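PDB 5XYV: protein deadlock from Drosophila melanogaster, which binds Rhino through its N-terminal region, the part in this crystal, as a component of the Rhino-Deadlock-Cutoff complex, and is required for oogenesis and germline maintenance. Local coordinates for residues 7-10 with 11-15; 35-38 with 39-43. One frame throughout, in Å; residues are numbered along the deposited sequence.

Interaction 1: residues 7-10 with 11-15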
loop_
_atom_site.group_PDB
_atom_site.type_symbol
_atom_site.label_atom_id
_atom_site.label_comp_id
_atom_site.label_asym_id
_atom_site.label_seq_id
_atom_site.Cartn_x
_atom_site.Cartn_y
_atom_site.Cartn_z
ATOM N N ILE C 7 4.779 5.624 -20.891
ATOM C CA ILE C 7 5.058 6.937 -20.334
ATOM C C ILE C 7 6.404 7.520 -20.770
ATOM O O ILE C 7 7.488 6.989 -20.470
ATOM C CB ILE C 7 5.010 6.930 -18.817
ATOM C CG1 ILE C 7 3.578 6.663 -18.371
ATOM C CG2 ILE C 7 5.470 8.268 -18.268
ATOM C CD1 ILE C 7 3.488 6.214 -16.936
ATOM N N ARG C 8 6.273 8.638 -21.475
ATOM C CA ARG C 8 7.321 9.457 -22.067
ATOM C C ARG C 8 8.343 9.979 -21.060
ATOM O O ARG C 8 7.980 10.262 -19.927
ATOM C CB ARG C 8 6.626 10.647 -22.725
ATOM C CG ARG C 8 7.089 11.065 -24.047
ATOM C CD ARG C 8 6.165 12.183 -24.507
ATOM N NE ARG C 8 4.796 11.690 -24.512
ATOM C CZ ARG C 8 3.743 12.337 -24.044
ATOM N NH1 ARG C 8 3.853 13.563 -23.552
ATOM N NH2 ARG C 8 2.565 11.746 -24.089
ATOM N N MET C 9 9.594 10.169 -21.472
ATOM C CA MET C 9 10.577 10.778 -20.572
ATOM C C MET C 9 10.151 12.189 -20.178
ATOM O O MET C 9 10.256 12.564 -19.019
ATOM C CB MET C 9 11.975 10.785 -21.198
ATOM C CG MET C 9 13.083 11.396 -20.300
ATOM S SD MET C 9 13.216 10.671 -18.628
ATOM C CE MET C 9 13.781 9.007 -18.992
ATOM N N SER C 10 9.637 12.950 -21.138
ATOM C CA SER C 10 9.242 14.331 -20.901
ATOM C C SER C 10 8.162 14.409 -19.837
ATOM O O SER C 10 8.102 15.364 -19.070
ATOM C CB SER C 10 8.775 14.989 -22.209
ATOM O OG SER C 10 7.576 14.419 -22.681
ATOM N N GLN C 11 7.309 13.395 -19.794
ATOM C CA GLN C 11 6.291 13.291 -18.758
ATOM C C GLN C 11 6.830 13.025 -17.361
ATOM O O GLN C 11 6.315 13.573 -16.368
ATOM C CB GLN C 11 5.286 12.197 -19.129
ATOM C CG GLN C 11 4.313 12.636 -20.183
ATOM C CD GLN C 11 3.393 11.524 -20.588
ATOM O OE1 GLN C 11 3.824 10.397 -20.793
ATOM N NE2 GLN C 11 2.108 11.808 -20.602
ATOM N N LYS C 12 7.823 12.143 -17.269
ATOM C CA LYS C 12 8.453 11.894 -15.987
ATOM C C LYS C 12 9.188 13.144 -15.474
ATOM O O LYS C 12 9.154 13.457 -14.288
ATOM C CB LYS C 12 9.411 10.719 -16.088
ATOM C CG LYS C 12 8.767 9.413 -16.493
ATOM C CD LYS C 12 9.831 8.470 -17.048
ATOM C CE LYS C 12 9.219 7.150 -17.435
ATOM N NZ LYS C 12 10.215 6.245 -18.044
ATOM N N LEU C 13 9.842 13.867 -16.368
ATOM C CA LEU C 13 10.533 15.090 -15.949
ATOM C C LEU C 13 9.553 16.154 -15.395
ATOM O O LEU C 13 9.874 16.847 -14.434
ATOM C CB LEU C 13 11.355 15.669 -17.114
ATOM C CG LEU C 13 12.517 14.784 -17.586
ATOM C CD1 LEU C 13 13.471 15.513 -18.537
ATOM C CD2 LEU C 13 13.268 14.180 -16.412
ATOM N N SER C 14 8.369 16.266 -15.992
ATOM C CA SER C 14 7.339 17.175 -15.514
ATOM C C SER C 14 6.885 16.792 -14.111
ATOM O O SER C 14 6.753 17.648 -13.224
ATOM C CB SER C 14 6.146 17.172 -16.470
ATOM O OG SER C 14 6.552 17.627 -17.741
ATOM N N CYS C 15 6.671 15.500 -13.912
ATOM C CA CYS C 15 6.331 14.979 -12.599
ATOM C C CYS C 15 7.446 15.244 -11.597
ATOM O O CYS C 15 7.171 15.550 -10.449
ATOM C CB CYS C 15 6.024 13.469 -12.658
ATOM S SG CYS C 15 4.493 13.050 -13.491
HETATM O O HOH W 1 8.453 4.440 -19.140
#
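At the N-terminal cap of helix 9-23, Arg8 and Gln11 hold each other through both backbone and side chain. The extended Gln11 side chain reaches back to the residue before the helix, and its OE1 accepts the hydrogen bond from Arg8 N at 3.1 Å; the donor lies in the carbonyl plane of the amide, although the bond is bent at the hydrogen (141°). Gln11 CG stands beside the backbone N, anti to the carbonyl carbon (chi1 -77°), a torsion that turns the amide toward the cap residue. The Arg8 chain bends at chi3 and lays its guanidinium over the same amide: the two planes are 17° apart and stacked, with Gln11 CD 3.4 Å above the guanidinium plane and offset toward its rim. With an alanine here in place of Gln11, Arg8 N is likely to lose its side-chain acceptor and the guanidinium the flat group it stacks on. Regular helical bonding begins at this N-cap, Lys12 N reaching Arg8 O at 3.3 Å, and Leu13 N reaching Met9 O. Lys12 runs back alongside the entry to the helix: its CE lies 3.5 Å from Ile7 O, and its NZ donates to a water that also lies 3.0 Å from Ile7 O. On the aliphatic side, Ile7 CG2 packs 3.9 Å from Lys12 CG, while Ile39 of the Rhino chain packs on both Ile7 and Gln11.

Interaction 2: residues 35-38 with 39-43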
loop_
_atom_site.group_PDB
_atom_site.type_symbol
_atom_site.label_atom_id
_atom_site.label_comp_id
_atom_site.label_asym_id
_atom_site.label_seq_id
_atom_site.Cartn_x
_atom_site.Cartn_y
_atom_site.Cartn_z
ATOM N N THR C 35 20.407 11.679 -5.899
ATOM C CA THR C 35 20.183 10.243 -5.636
ATOM C C THR C 35 18.711 9.890 -5.739
ATOM O O THR C 35 18.360 8.868 -6.301
ATOM C CB THR C 35 20.700 9.776 -4.247
ATOM O OG1 THR C 35 19.906 10.352 -3.211
ATOM C CG2 THR C 35 22.135 10.134 -4.062
ATOM N N PHE C 36 17.862 10.745 -5.191
ATOM C CA PHE C 36 16.422 10.598 -5.329
ATOM C C PHE C 36 15.975 10.644 -6.782
ATOM O O PHE C 36 15.078 9.901 -7.178
ATOM C CB PHE C 36 15.694 11.690 -4.538
ATOM C CG PHE C 36 15.580 11.387 -3.089
ATOM C CD1 PHE C 36 15.321 10.092 -2.670
ATOM C CD2 PHE C 36 15.739 12.377 -2.146
ATOM C CE1 PHE C 36 15.235 9.799 -1.326
ATOM C CE2 PHE C 36 15.639 12.093 -0.807
ATOM C CZ PHE C 36 15.395 10.809 -0.396
ATOM N N PHE C 37 16.596 11.509 -7.574
ATOM C CA PHE C 37 16.237 11.598 -8.981
ATOM C C PHE C 37 16.597 10.314 -9.724
ATOM O O PHE C 37 15.830 9.844 -10.574
ATOM C CB PHE C 37 16.908 12.797 -9.651
ATOM C CG PHE C 37 16.581 12.920 -11.114
ATOM C CD1 PHE C 37 15.281 13.189 -11.524
ATOM C CD2 PHE C 37 17.573 12.766 -12.084
ATOM C CE1 PHE C 37 14.971 13.296 -12.874
ATOM C CE2 PHE C 37 17.282 12.875 -13.424
ATOM C CZ PHE C 37 15.977 13.138 -13.825
ATOM N N LYS C 38 17.755 9.749 -9.401
ATOM C CA LYS C 38 18.188 8.500 -10.017
ATOM C C LYS C 38 17.252 7.336 -9.675
ATOM O O LYS C 38 16.975 6.484 -10.509
ATOM C CB LYS C 38 19.618 8.165 -9.591
ATOM C CG LYS C 38 20.188 6.912 -10.251
ATOM C CD LYS C 38 21.639 6.720 -9.841
ATOM C CE LYS C 38 22.272 5.505 -10.489
ATOM N NZ LYS C 38 23.680 5.390 -10.021
ATOM N N GLY C 39 16.769 7.304 -8.443
ATOM C CA GLY C 39 15.805 6.298 -8.050
ATOM C C GLY C 39 14.413 6.599 -8.599
ATOM O O GLY C 39 13.604 5.696 -8.796
ATOM N N PHE C 40 14.129 7.872 -8.845
ATOM C CA PHE C 40 12.854 8.248 -9.465
ATOM C C PHE C 40 12.750 7.703 -10.878
ATOM O O PHE C 40 11.706 7.231 -11.286
ATOM C CB PHE C 40 12.710 9.768 -9.460
ATOM C CG PHE C 40 11.629 10.285 -10.365
ATOM C CD1 PHE C 40 10.282 10.170 -10.007
ATOM C CD2 PHE C 40 11.954 10.912 -11.555
ATOM C CE1 PHE C 40 9.276 10.666 -10.849
ATOM C CE2 PHE C 40 10.953 11.438 -12.380
ATOM C CZ PHE C 40 9.613 11.297 -12.027
ATOM N N LEU C 41 13.833 7.772 -11.633
ATOM C CA LEU C 41 13.814 7.281 -13.005
ATOM C C LEU C 41 13.777 5.757 -13.070
ATOM O O LEU C 41 13.063 5.177 -13.893
ATOM C CB LEU C 41 15.016 7.806 -13.776
ATOM C CG LEU C 41 14.958 9.293 -14.111
ATOM C CD1 LEU C 41 16.239 9.687 -14.797
ATOM C CD2 LEU C 41 13.748 9.608 -14.980
ATOM N N GLU C 42 14.528 5.127 -12.174
ATOM C CA GLU C 42 14.538 3.682 -12.040
ATOM C C GLU C 42 13.175 3.124 -11.588
ATOM O O GLU C 42 12.872 1.966 -11.860
ATOM C CB GLU C 42 15.659 3.250 -11.065
ATOM C CG GLU C 42 17.074 3.532 -11.591
ATOM C CD GLU C 42 18.182 3.345 -10.556
ATOM O OE1 GLU C 42 17.876 3.067 -9.376
ATOM O OE2 GLU C 42 19.365 3.537 -10.918
ATOM N N SER C 43 12.361 3.938 -10.910
ATOM C CA SER C 43 11.105 3.458 -10.329
ATOM C C SER C 43 10.035 3.191 -11.383
ATOM O O SER C 43 9.130 2.381 -11.177
ATOM C CB SER C 43 10.557 4.451 -9.298
ATOM O OG SER C 43 9.828 5.486 -9.935
#
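Phe37, Phe40 and Leu41 form the tightly packed side of this turn of helix 30-45, whereas Lys38 and Glu42 form its looser, polar side. Leu41 sits over one face of the Phe37 ring in a CH-pi contact, its CG 4.3 Å from the ring centroid and 22° off the normal, and its CD1 reaches Phe37 CZ at 3.6 Å. Phe37 holds CG opposite its backbone N (chi1 179°), which brings the end of the ring back to the next turn, where CD1 also meets Phe40 CD2 at 4.0 Å. Trp16 of helix 9-23 meets both phenylalanine rings, extending the aromatic cluster beyond this helix. Backbone bonds between residues four apart run underneath, as from Leu41 N to Phe37 O at 3.1 Å. On the polar side, Glu42 OE2 comes 3.5 Å from Lys38 CE, yet Lys38 NZ remains 4.8 Å from Glu42 OE2, too far for contact between the charged atoms. Away from that pair, the buried Ser43 bonds through OG to Phe40 O at 2.9 Å and also hydrogen-bonds His19 of the Rhino chain. Side-chain cohesion here is therefore mainly apolar, and the opposite charges probably add only a modest attraction.

How the interactions relate
Interactions 1 and 2 lie on successive helices, and their chemistry differs with their place in the fold. Interaction 1 starts helix 9-23 and interaction 2 lies within helix 30-45; both count as surface contacts, but interaction 2 is the more central: its centre lies about 5 Å from the centre of the chain, against about 10 Å for that of interaction 1. Polar contacts of the helix start mark interaction 1, rings and aliphatic groups interaction 2. The two contacts touch directly: Met9 SD lies 3.8 Å from Leu41 CD2, and Leu13 CD2 is 3.9 Å from Phe37 CZ, joining the helices as a hairpin. Both also meet Rhino.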